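Local coordinates for protein Pre-mRNA-processing-splicing factor 8 (Cryptococcus neoformans var. grubii serotype A, PDB 6MX6) that probably acts as a self-excising intein, cutting itself out of the Prp8 splicing-factor precursor and joining the flanking host sequences by protein splicing, at residues A[52-58]-A[140-146]; A[5-9]-A[63-69]; A[118-122]-A[166-172]. One frame throughout, in Å; residues are numbered along the deposited sequence.

Interaction 1: A[52-58]-A[140-146]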
loop_
_atom_site.group_PDB
_atom_site.type_symbol
_atom_site.label_atom_id
_atom_site.label_comp_id
_atom_site.label_asym_id
_atom_site.label_seq_id
_atom_site.Cartn_x
_atom_site.Cartn_y
_atom_site.Cartn_z
ATOM N N TYR A 52 -4.618 -5.167 -9.475
ATOM C CA TYR A 52 -5.140 -3.837 -9.738
ATOM C C TYR A 52 -3.987 -2.851 -9.736
ATOM O O TYR A 52 -3.143 -2.890 -8.838
ATOM C CB TYR A 52 -6.165 -3.428 -8.684
ATOM C CG TYR A 52 -7.496 -4.063 -8.948
ATOM C CD1 TYR A 52 -7.769 -5.352 -8.511
ATOM C CD2 TYR A 52 -8.458 -3.396 -9.672
ATOM C CE1 TYR A 52 -8.990 -5.947 -8.775
ATOM C CE2 TYR A 52 -9.678 -3.975 -9.943
ATOM C CZ TYR A 52 -9.941 -5.245 -9.490
ATOM O OH TYR A 52 -11.161 -5.801 -9.771
ATOM N N ARG A 53 -3.965 -1.975 -10.740
ATOM C CA ARG A 53 -2.986 -0.898 -10.837
ATOM C C ARG A 53 -3.648 0.406 -10.408
ATOM O O ARG A 53 -4.674 0.803 -10.976
ATOM C CB ARG A 53 -2.442 -0.781 -12.264
ATOM C CG ARG A 53 -1.436 0.368 -12.444
ATOM C CD ARG A 53 -0.829 0.392 -13.838
ATOM N NE ARG A 53 -0.126 -0.860 -14.095
ATOM C CZ ARG A 53 1.148 -1.076 -13.794
ATOM N NH1 ARG A 53 1.886 -0.103 -13.265
ATOM N NH2 ARG A 53 1.695 -2.266 -14.036
ATOM N N ILE A 54 -3.059 1.064 -9.414
ATOM C CA ILE A 54 -3.515 2.352 -8.908
ATOM C C ILE A 54 -2.512 3.402 -9.348
ATOM O O ILE A 54 -1.313 3.300 -9.038
ATOM C CB ILE A 54 -3.662 2.341 -7.378
ATOM C CG1 ILE A 54 -4.638 1.247 -6.963
ATOM C CG2 ILE A 54 -4.143 3.713 -6.886
ATOM C CD1 ILE A 54 -4.624 0.934 -5.470
ATOM N N LYS A 55 -3.001 4.406 -10.080
ATOM C CA LYS A 55 -2.202 5.542 -10.526
ATOM C C LYS A 55 -2.701 6.814 -9.860
ATOM O O LYS A 55 -3.915 7.055 -9.793
ATOM C CB LYS A 55 -2.283 5.731 -12.046
ATOM C CG LYS A 55 -1.731 4.589 -12.888
ATOM C CD LYS A 55 -1.877 4.928 -14.364
ATOM C CE LYS A 55 -0.755 4.337 -15.201
ATOM N NZ LYS A 55 0.575 4.841 -14.786
ATOM N N THR A 56 -1.753 7.646 -9.429
ATOM C CA THR A 56 -2.048 8.920 -8.795
ATOM C C THR A 56 -1.851 10.063 -9.785
ATOM O O THR A 56 -1.148 9.935 -10.789
ATOM C CB THR A 56 -1.161 9.130 -7.561
ATOM O OG1 THR A 56 0.218 8.961 -7.915
ATOM C CG2 THR A 56 -1.531 8.119 -6.457
ATOM N N HIS A 57 -2.516 11.181 -9.501
ATOM C CA HIS A 57 -2.210 12.417 -10.215
ATOM C C HIS A 57 -0.754 12.798 -10.020
ATOM O O HIS A 57 -0.069 13.195 -10.972
ATOM C CB HIS A 57 -3.109 13.552 -9.716
ATOM C CG HIS A 57 -4.527 13.448 -10.166
ATOM N ND1 HIS A 57 -5.036 14.199 -11.204
ATOM C CD2 HIS A 57 -5.552 12.691 -9.710
ATOM C CE1 HIS A 57 -6.314 13.906 -11.370
ATOM N NE2 HIS A 57 -6.651 12.992 -10.478
ATOM N N GLU A 58 -0.272 12.699 -8.786
ATOM C CA GLU A 58 1.096 13.059 -8.457
ATOM C C GLU A 58 2.080 12.083 -9.099
ATOM O O GLU A 58 1.764 10.917 -9.334
ATOM C CB GLU A 58 1.281 13.077 -6.938
ATOM C CG GLU A 58 0.513 14.181 -6.199
ATOM C CD GLU A 58 -0.977 13.880 -6.011
ATOM O OE1 GLU A 58 -1.693 14.729 -5.433
ATOM O OE2 GLU A 58 -1.443 12.803 -6.443
ATOM N N LEU A 140 -2.228 12.036 -1.499
ATOM C CA LEU A 140 -2.120 11.678 -2.903
ATOM C C LEU A 140 -3.511 11.393 -3.446
ATOM O O LEU A 140 -4.298 10.679 -2.816
ATOM C CB LEU A 140 -1.212 10.460 -3.091
ATOM C CG LEU A 140 0.143 10.570 -2.405
ATOM C CD1 LEU A 140 0.868 9.247 -2.498
ATOM C CD2 LEU A 140 0.962 11.682 -3.041
ATOM N N HIS A 141 -3.803 11.938 -4.618
ATOM C CA HIS A 141 -5.109 11.826 -5.238
ATOM C C HIS A 141 -5.044 10.718 -6.277
ATOM O O HIS A 141 -4.181 10.741 -7.159
ATOM C CB HIS A 141 -5.510 13.156 -5.875
ATOM C CG HIS A 141 -5.477 14.306 -4.917
ATOM N ND1 HIS A 141 -4.314 14.976 -4.595
ATOM C CD2 HIS A 141 -6.460 14.888 -4.191
ATOM C CE1 HIS A 141 -4.585 15.927 -3.720
ATOM N NE2 HIS A 141 -5.879 15.894 -3.457
ATOM N N ILE A 142 -5.938 9.750 -6.165
ATOM C CA ILE A 142 -5.955 8.641 -7.107
ATOM C C ILE A 142 -6.573 9.112 -8.417
ATOM O O ILE A 142 -7.674 9.676 -8.435
ATOM C CB ILE A 142 -6.720 7.447 -6.517
ATOM C CG1 ILE A 142 -5.943 6.895 -5.322
ATOM C CG2 ILE A 142 -6.925 6.378 -7.571
ATOM C CD1 ILE A 142 -6.609 5.708 -4.671
ATOM N N ASN A 143 -5.865 8.886 -9.518
ATOM C CA ASN A 143 -6.376 9.229 -10.838
ATOM C C ASN A 143 -7.063 8.053 -11.513
ATOM O O ASN A 143 -8.056 8.245 -12.223
ATOM C CB ASN A 143 -5.241 9.744 -11.730
ATOM C CG ASN A 143 -5.747 10.299 -13.049
ATOM O OD1 ASN A 143 -6.679 11.107 -13.083
ATOM N ND2 ASN A 143 -5.139 9.859 -14.144
ATOM N N SER A 144 -6.565 6.836 -11.314
ATOM C CA SER A 144 -7.218 5.690 -11.933
ATOM C C SER A 144 -6.920 4.442 -11.126
ATOM O O SER A 144 -5.892 4.348 -10.455
ATOM C CB SER A 144 -6.781 5.489 -13.392
ATOM O OG SER A 144 -5.387 5.272 -13.489
ATOM N N ILE A 145 -7.839 3.483 -11.190
ATOM C CA ILE A 145 -7.613 2.177 -10.590
ATOM C C ILE A 145 -8.229 1.163 -11.538
ATOM O O ILE A 145 -9.413 1.266 -11.878
ATOM C CB ILE A 145 -8.193 2.059 -9.163
ATOM C CG1 ILE A 145 -7.913 0.666 -8.580
ATOM C CG2 ILE A 145 -9.683 2.408 -9.125
ATOM C CD1 ILE A 145 -8.072 0.585 -7.059
ATOM N N GLU A 146 -7.410 0.246 -12.042
ATOM C CA GLU A 146 -7.884 -0.627 -13.111
ATOM C C GLU A 146 -7.370 -2.037 -12.913
ATOM O O GLU A 146 -6.234 -2.228 -12.489
ATOM C CB GLU A 146 -7.433 -0.128 -14.493
ATOM C CG GLU A 146 -7.978 1.242 -14.921
ATOM C CD GLU A 146 -9.480 1.227 -15.186
ATOM O OE1 GLU A 146 -10.069 0.130 -15.298
ATOM O OE2 GLU A 146 -10.073 2.321 -15.290
HETATM O O HOH W 1 -4.903 2.488 -13.166
#
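Strands 52-56 and 139-147 pair as antiparallel neighbours in the six-stranded sheet, with a classic beta bulge. Arg-53 pairs with Glu-146 and Lys-55 with Ser-144 as hydrogen-bonded pairs. Ile-54 and Ile-145 form the non-hydrogen-bonded pair between them. At the bulge, Asn-143 and Ser-144 both face Lys-55. The carbonyl O of Lys-55 accepts from Asn-143 N at 2.7 Å and from Ser-144 N at 3.1 Å. Beyond it the register has moved by one, and Thr-56 lies opposite Ile-142.

The face of Ile-54 and Ile-145 is apolar. The two side chains run alongside each other in the same direction. Their contact is tight, with Ile-54 CG1 3.5 Å from Ile-145 CD1. Ile-145 reaches it because CG1 stands anti to its backbone N (chi1 -180°). Ile-54 CG2 meets Ile-142 CD1 at 3.9 Å. Helix 103-108 covers part of this face, with Phe-106 on Ile-142 and Val-107 on Ile-145.

The face of Lys-55 and Ser-144 is polar. A water joins Arg-53 O to Ser-144 OG. The long side chains of Arg-53 and Lys-55 lead away from strand 140-146 to a shared salt-bridge partner, Asp-62. Arg-53 also pairs with Glu-148.

At the far end, Glu-58 clamps His-141. OE1 accepts the N-H of His-141 ND1 at 2.8 Å on its syn lone pair, in the plane of the imidazole. OE2 accepts from His-141 N at 3.1 Å. Carboxylate and ring are nearly coplanar, 14° apart. The ring of His-57 is covered over one face by Asn-143 CB, a CH-pi contact of 3.9 Å to the centroid.

The OE1 bond fixes the rotation of the His-141 ring. The OE2 bond ties the backbone of strand 139-147 to the loop after strand 52-56. The carboxylate would probably favour a positive charge on this imidazole.

Interaction 2: A[5-9]-A[63-69]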
loop_
_atom_site.group_PDB
_atom_site.type_symbol
_atom_site.label_atom_id
_atom_site.label_comp_id
_atom_site.label_asym_id
_atom_site.label_seq_id
_atom_site.Cartn_x
_atom_site.Cartn_y
_atom_site.Cartn_z
ATOM N N CYS A 5 -1.919 -7.888 -0.636
ATOM C CA CYS A 5 -0.590 -8.293 -1.077
ATOM C C CYS A 5 -0.145 -7.452 -2.283
ATOM O O CYS A 5 -0.986 -6.863 -2.957
ATOM C CB CYS A 5 -0.619 -9.762 -1.415
ATOM S SG CYS A 5 -1.799 -10.617 -0.350
ATOM N N LEU A 6 1.157 -7.424 -2.574
ATOM C CA LEU A 6 1.727 -6.435 -3.484
ATOM C C LEU A 6 2.447 -7.093 -4.650
ATOM O O LEU A 6 3.007 -8.182 -4.520
ATOM C CB LEU A 6 2.720 -5.526 -2.752
ATOM C CG LEU A 6 2.153 -4.752 -1.565
ATOM C CD1 LEU A 6 3.289 -3.994 -0.891
ATOM C CD2 LEU A 6 1.079 -3.791 -2.025
ATOM N N GLN A 7 2.469 -6.399 -5.790
ATOM C CA GLN A 7 3.171 -6.930 -6.946
ATOM C C GLN A 7 4.651 -7.078 -6.648
ATOM O O GLN A 7 5.264 -6.207 -6.018
ATOM C CB GLN A 7 3.002 -6.019 -8.161
ATOM C CG GLN A 7 3.591 -6.626 -9.420
ATOM C CD GLN A 7 3.321 -5.774 -10.644
ATOM O OE1 GLN A 7 3.692 -4.606 -10.683
ATOM N NE2 GLN A 7 2.665 -6.356 -11.647
ATOM N N ASN A 8 5.226 -8.194 -7.093
ATOM C CA ASN A 8 6.667 -8.373 -6.974
ATOM C C ASN A 8 7.406 -7.208 -7.620
ATOM O O ASN A 8 7.037 -6.728 -8.697
ATOM C CB ASN A 8 7.100 -9.685 -7.618
ATOM C CG ASN A 8 6.798 -10.893 -6.740
ATOM O OD1 ASN A 8 6.093 -10.788 -5.737
ATOM N ND2 ASN A 8 7.330 -12.046 -7.122
ATOM N N GLY A 9 8.468 -6.771 -6.963
ATOM C CA GLY A 9 9.220 -5.616 -7.403
ATOM C C GLY A 9 8.838 -4.334 -6.708
ATOM O O GLY A 9 9.481 -3.303 -6.946
ATOM N N LEU A 63 0.959 1.957 -7.621
ATOM C CA LEU A 63 0.827 0.884 -6.636
ATOM C C LEU A 63 0.051 -0.259 -7.276
ATOM O O LEU A 63 -1.066 -0.052 -7.752
ATOM C CB LEU A 63 0.109 1.377 -5.380
ATOM C CG LEU A 63 -0.109 0.332 -4.287
ATOM C CD1 LEU A 63 1.251 -0.144 -3.745
ATOM C CD2 LEU A 63 -0.986 0.895 -3.179
ATOM N N VAL A 64 0.620 -1.464 -7.290
ATOM C CA VAL A 64 -0.031 -2.594 -7.955
ATOM C C VAL A 64 -0.243 -3.687 -6.918
ATOM O O VAL A 64 0.716 -4.119 -6.273
ATOM C CB VAL A 64 0.784 -3.112 -9.152
ATOM C CG1 VAL A 64 0.031 -4.213 -9.859
ATOM C CG2 VAL A 64 1.095 -1.973 -10.132
ATOM N N CYS A 65 -1.489 -4.127 -6.750
ATOM C CA CYS A 65 -1.800 -4.977 -5.604
ATOM C C CYS A 65 -3.036 -5.837 -5.846
ATOM O O CYS A 65 -3.795 -5.633 -6.790
ATOM C CB CYS A 65 -1.955 -4.122 -4.353
ATOM S SG CYS A 65 -3.324 -2.957 -4.472
ATOM N N THR A 66 -3.242 -6.814 -4.965
ATOM C CA THR A 66 -4.346 -7.748 -5.150
ATOM C C THR A 66 -5.688 -7.103 -4.821
ATOM O O THR A 66 -5.773 -6.077 -4.137
ATOM C CB THR A 66 -4.188 -8.992 -4.267
ATOM O OG1 THR A 66 -4.043 -8.575 -2.905
ATOM C CG2 THR A 66 -2.995 -9.807 -4.699
ATOM N N HIS A 67 -6.755 -7.764 -5.282
ATOM C CA HIS A 67 -8.103 -7.249 -5.073
ATOM C C HIS A 67 -8.468 -7.182 -3.594
ATOM O O HIS A 67 -9.285 -6.346 -3.199
ATOM C CB HIS A 67 -9.120 -8.116 -5.822
ATOM C CG HIS A 67 -9.231 -9.510 -5.286
ATOM N ND1 HIS A 67 -10.257 -9.906 -4.454
ATOM C CD2 HIS A 67 -8.440 -10.598 -5.453
ATOM C CE1 HIS A 67 -10.096 -11.178 -4.135
ATOM N NE2 HIS A 67 -9.001 -11.622 -4.727
ATOM N N ASN A 68 -7.892 -8.043 -2.760
ATOM C CA ASN A 68 -8.220 -8.017 -1.340
ATOM C C ASN A 68 -7.227 -7.208 -0.521
ATOM O O ASN A 68 -7.349 -7.153 0.708
ATOM C CB ASN A 68 -8.316 -9.447 -0.775
ATOM C CG ASN A 68 -7.056 -10.247 -0.990
ATOM O OD1 ASN A 68 -6.320 -10.028 -1.947
ATOM N ND2 ASN A 68 -6.802 -11.200 -0.100
ATOM N N HIS A 69 -6.254 -6.579 -1.169
ATOM C CA HIS A 69 -5.306 -5.751 -0.444
ATOM C C HIS A 69 -6.024 -4.574 0.207
ATOM O O HIS A 69 -6.979 -4.025 -0.344
ATOM C CB HIS A 69 -4.222 -5.258 -1.387
ATOM C CG HIS A 69 -3.142 -4.493 -0.703
ATOM N ND1 HIS A 69 -2.219 -5.090 0.124
ATOM C CD2 HIS A 69 -2.848 -3.172 -0.709
ATOM C CE1 HIS A 69 -1.397 -4.170 0.595
ATOM N NE2 HIS A 69 -1.754 -2.999 0.098
#
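Leu-6 and Cys-65 form a single backbone bridge, and the packing is tightest around it. Gln-7 N donates to Val-64 O at 2.9 Å, and Thr-66 N to Cys-5 O at 3.0 Å. Leu-6 CD2 sits over one face of the His-69 imidazole, toward its rim, 3.9 Å from the centroid. The same methyl touches Cys-65 CB at 3.8 Å. The edge of the ring is used as well. ND1 of His-69 accepts from Cys-5 N at 2.9 Å, tilted 24° from the ring plane. Thr-66 OG1 is a second acceptor for Cys-5 N at 3.2 Å, and itself donates a hydrogen bond to Asn-68 OD1. The extended Gln-7 lies across Val-64, its amide nitrogen bonded to Thr-152.

The contact is looser at the partly exposed Cys-5 side chain. Its SG only brushes Thr-66 OG1 at 4.0 Å.

Thr-66 to His-69 matches the TXXH block of inteins, whose histidine is thought to assist the first acyl shift at the leading cysteine; Cys-5 is consistent with that role. Strand 6-7 borders strand 152-159, strand 63-65 pairs with 52-56, and His-69 bonds through its backbone to Val-103 at helix 103-108.

Interaction 3: A[118-122]-A[166-172]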
loop_
_atom_site.group_PDB
_atom_site.type_symbol
_atom_site.label_atom_id
_atom_site.label_comp_id
_atom_site.label_asym_id
_atom_site.label_seq_id
_atom_site.Cartn_x
_atom_site.Cartn_y
_atom_site.Cartn_z
ATOM N N LYS A 118 -8.003 9.529 -0.056
ATOM C CA LYS A 118 -6.662 9.842 -0.513
ATOM C C LYS A 118 -5.665 8.866 0.089
ATOM O O LYS A 118 -5.776 8.501 1.260
ATOM C CB LYS A 118 -6.288 11.284 -0.147
ATOM C CG LYS A 118 -7.121 12.313 -0.904
ATOM C CD LYS A 118 -7.503 13.484 -0.029
ATOM C CE LYS A 118 -8.266 14.533 -0.821
ATOM N NZ LYS A 118 -9.510 13.965 -1.406
ATOM N N LEU A 119 -4.705 8.431 -0.726
ATOM C CA LEU A 119 -3.514 7.792 -0.193
ATOM C C LEU A 119 -2.647 8.845 0.501
ATOM O O LEU A 119 -2.878 10.048 0.376
ATOM C CB LEU A 119 -2.742 7.092 -1.308
ATOM C CG LEU A 119 -3.488 5.956 -2.013
ATOM C CD1 LEU A 119 -2.733 5.508 -3.270
ATOM C CD2 LEU A 119 -3.664 4.786 -1.058
ATOM N N PHE A 120 -1.642 8.395 1.253
ATOM C CA PHE A 120 -0.819 9.380 1.941
ATOM C C PHE A 120 0.566 8.830 2.234
ATOM O O PHE A 120 0.795 7.618 2.263
ATOM C CB PHE A 120 -1.477 9.865 3.237
ATOM C CG PHE A 120 -1.661 8.802 4.273
ATOM C CD1 PHE A 120 -2.735 7.933 4.211
ATOM C CD2 PHE A 120 -0.774 8.686 5.333
ATOM C CE1 PHE A 120 -2.917 6.960 5.181
ATOM C CE2 PHE A 120 -0.947 7.713 6.305
ATOM C CZ PHE A 120 -2.020 6.851 6.228
ATOM N N ARG A 121 1.488 9.760 2.454
ATOM C CA ARG A 121 2.852 9.480 2.852
ATOM C C ARG A 121 3.053 9.958 4.283
ATOM O O ARG A 121 2.325 10.822 4.777
ATOM C CB ARG A 121 3.853 10.165 1.917
ATOM C CG ARG A 121 3.512 10.055 0.438
ATOM C CD ARG A 121 4.246 11.120 -0.378
ATOM N NE ARG A 121 5.665 10.809 -0.499
ATOM C CZ ARG A 121 6.537 11.527 -1.201
ATOM N NH1 ARG A 121 6.134 12.605 -1.859
ATOM N NH2 ARG A 121 7.811 11.165 -1.248
ATOM N N SER A 122 4.047 9.387 4.953
ATOM C CA SER A 122 4.285 9.727 6.348
ATOM C C SER A 122 5.008 11.065 6.446
ATOM O O SER A 122 6.085 11.246 5.867
ATOM C CB SER A 122 5.102 8.637 7.037
ATOM O OG SER A 122 6.464 8.728 6.666
ATOM N N LEU A 166 6.167 1.213 5.201
ATOM C CA LEU A 166 6.463 2.259 4.231
ATOM C C LEU A 166 7.003 1.695 2.927
ATOM O O LEU A 166 7.909 0.850 2.932
ATOM C CB LEU A 166 7.463 3.261 4.805
ATOM C CG LEU A 166 6.929 4.142 5.934
ATOM C CD1 LEU A 166 7.954 5.215 6.279
ATOM C CD2 LEU A 166 5.578 4.756 5.584
ATOM N N ARG A 167 6.462 2.192 1.814
ATOM C CA ARG A 167 7.120 2.082 0.522
ATOM C C ARG A 167 8.364 2.971 0.512
ATOM O O ARG A 167 8.533 3.850 1.357
ATOM C CB ARG A 167 6.158 2.493 -0.602
ATOM C CG ARG A 167 6.467 1.891 -1.980
ATOM C CD ARG A 167 5.318 2.102 -2.971
ATOM N NE ARG A 167 5.235 3.487 -3.440
ATOM C CZ ARG A 167 4.489 3.880 -4.467
ATOM N NH1 ARG A 167 3.747 2.995 -5.121
ATOM N NH2 ARG A 167 4.468 5.158 -4.833
ATOM N N TYR A 168 9.239 2.734 -0.468
ATOM C CA TYR A 168 10.519 3.437 -0.518
ATOM C C TYR A 168 10.343 4.956 -0.607
ATOM O O TYR A 168 11.220 5.706 -0.160
ATOM C CB TYR A 168 11.345 2.924 -1.699
ATOM C CG TYR A 168 10.924 3.567 -3.000
ATOM C CD1 TYR A 168 9.768 3.160 -3.656
ATOM C CD2 TYR A 168 11.662 4.602 -3.552
ATOM C CE1 TYR A 168 9.371 3.762 -4.838
ATOM C CE2 TYR A 168 11.275 5.208 -4.730
ATOM C CZ TYR A 168 10.131 4.789 -5.368
ATOM O OH TYR A 168 9.757 5.405 -6.543
ATOM N N ASP A 169 9.233 5.429 -1.179
ATOM C CA ASP A 169 8.918 6.850 -1.259
ATOM C C ASP A 169 8.000 7.306 -0.131
ATOM O O ASP A 169 7.337 8.341 -0.261
ATOM C CB ASP A 169 8.290 7.191 -2.617
ATOM C CG ASP A 169 6.960 6.480 -2.848
ATOM O OD1 ASP A 169 6.581 5.614 -2.032
ATOM O OD2 ASP A 169 6.282 6.793 -3.850
ATOM N N TYR A 170 7.926 6.538 0.957
ATOM C CA TYR A 170 7.195 6.858 2.176
ATOM C C TYR A 170 5.677 6.789 2.021
ATOM O O TYR A 170 4.960 7.180 2.941
ATOM C CB TYR A 170 7.615 8.230 2.729
ATOM C CG TYR A 170 9.097 8.284 3.020
ATOM C CD1 TYR A 170 9.626 7.644 4.131
ATOM C CD2 TYR A 170 9.969 8.948 2.168
ATOM C CE1 TYR A 170 10.989 7.678 4.397
ATOM C CE2 TYR A 170 11.327 8.991 2.425
ATOM C CZ TYR A 170 11.831 8.352 3.539
ATOM O OH TYR A 170 13.183 8.395 3.794
ATOM N N LEU A 171 5.164 6.280 0.897
ATOM C CA LEU A 171 3.753 5.918 0.826
ATOM C C LEU A 171 3.439 4.915 1.931
ATOM O O LEU A 171 4.184 3.954 2.133
ATOM C CB LEU A 171 3.425 5.319 -0.545
ATOM C CG LEU A 171 1.990 4.852 -0.768
ATOM C CD1 LEU A 171 1.039 6.025 -0.753
ATOM C CD2 LEU A 171 1.886 4.085 -2.082
ATOM N N VAL A 172 2.352 5.149 2.658
ATOM C CA VAL A 172 1.976 4.305 3.782
ATOM C C VAL A 172 1.116 3.155 3.271
ATOM O O VAL A 172 0.072 3.371 2.646
ATOM C CB VAL A 172 1.241 5.106 4.867
ATOM C CG1 VAL A 172 0.736 4.165 5.966
ATOM C CG2 VAL A 172 2.173 6.178 5.456
HETATM O O HOH W 2 -1.572 5.384 1.676
#
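Phe-120 and Val-172 meet through both backbone and side chains. Val-172 N donates to Phe-120 O at 2.9 Å, in the carbonyl plane. Val-172 CB stands over one face of the Phe-120 ring, and CG2 touches CE2 of Phe-120 at 3.6 Å. Phe-120 CG lies between its backbone N and carbonyl carbon (chi1 64°), which turns the ring back over the valine.

Two residues on, Ser-122 N donates to Tyr-170 O at 3.1 Å. Arg-121 and Leu-171 form a single backbone bridge. Arg-121 grips the carbonyl O of Asp-169 side-on, with NE and NH2 each at 3.0 Å. Both bonds are bent at the hydrogen, as two donors share one oxygen. NE comes almost straight down the carbonyl bond, while NH2 approaches from a tilt. Leu-171 CD1 packs on Leu-119 CB at 4.0 Å.

The second shell shapes the loop. A type I turn runs from Arg-167 to Tyr-170. The carboxylate of Asp-169 is held by Arg-167, NE to OD1 and NH2 to OD2, the latter a 2.6 Å salt bridge. Leu-171 CD2 covers one face of this guanidinium over its centre. Arg-167 NH1 reaches on to Glu-61 O. Behind the first shell, Tyr-74 meets Phe-120 edge-to-face, and Leu-140 packs on Leu-171. A water bridges Phe-120 N and Val-172 O.

Asp-169 thus serves two arginines, with its carbonyl for Arg-121 and its carboxylate for Arg-167. The paired bonds fix both guanidinium groups and the turn. This pins the loop between strands 164-166 and 172-174 to residues 120-122.

In the fold
All three contacts involve the six-stranded antiparallel sheet of this Hint-type intein fold. Interaction 1 pairs two inner strands, 52-56 and 139-147. Interaction 2 joins the outermost strand 63-65 to the N-terminal strand 6-7, which belongs to the other, four-stranded sheet. Interaction 3 ties strand 117-120 to a C-terminal loop. Centres of interactions 1 and 2, and of 1 and 3, lie about 13 Å apart; those of 2 and 3 about 15 Å, with the centre of the chain between them. Along the chain, interaction 1 crosses both others, while both segments of interaction 2 precede those of interaction 3. Interaction 1 therefore links through shared strands the regions that hold the N-terminal and C-terminal parts of the intein.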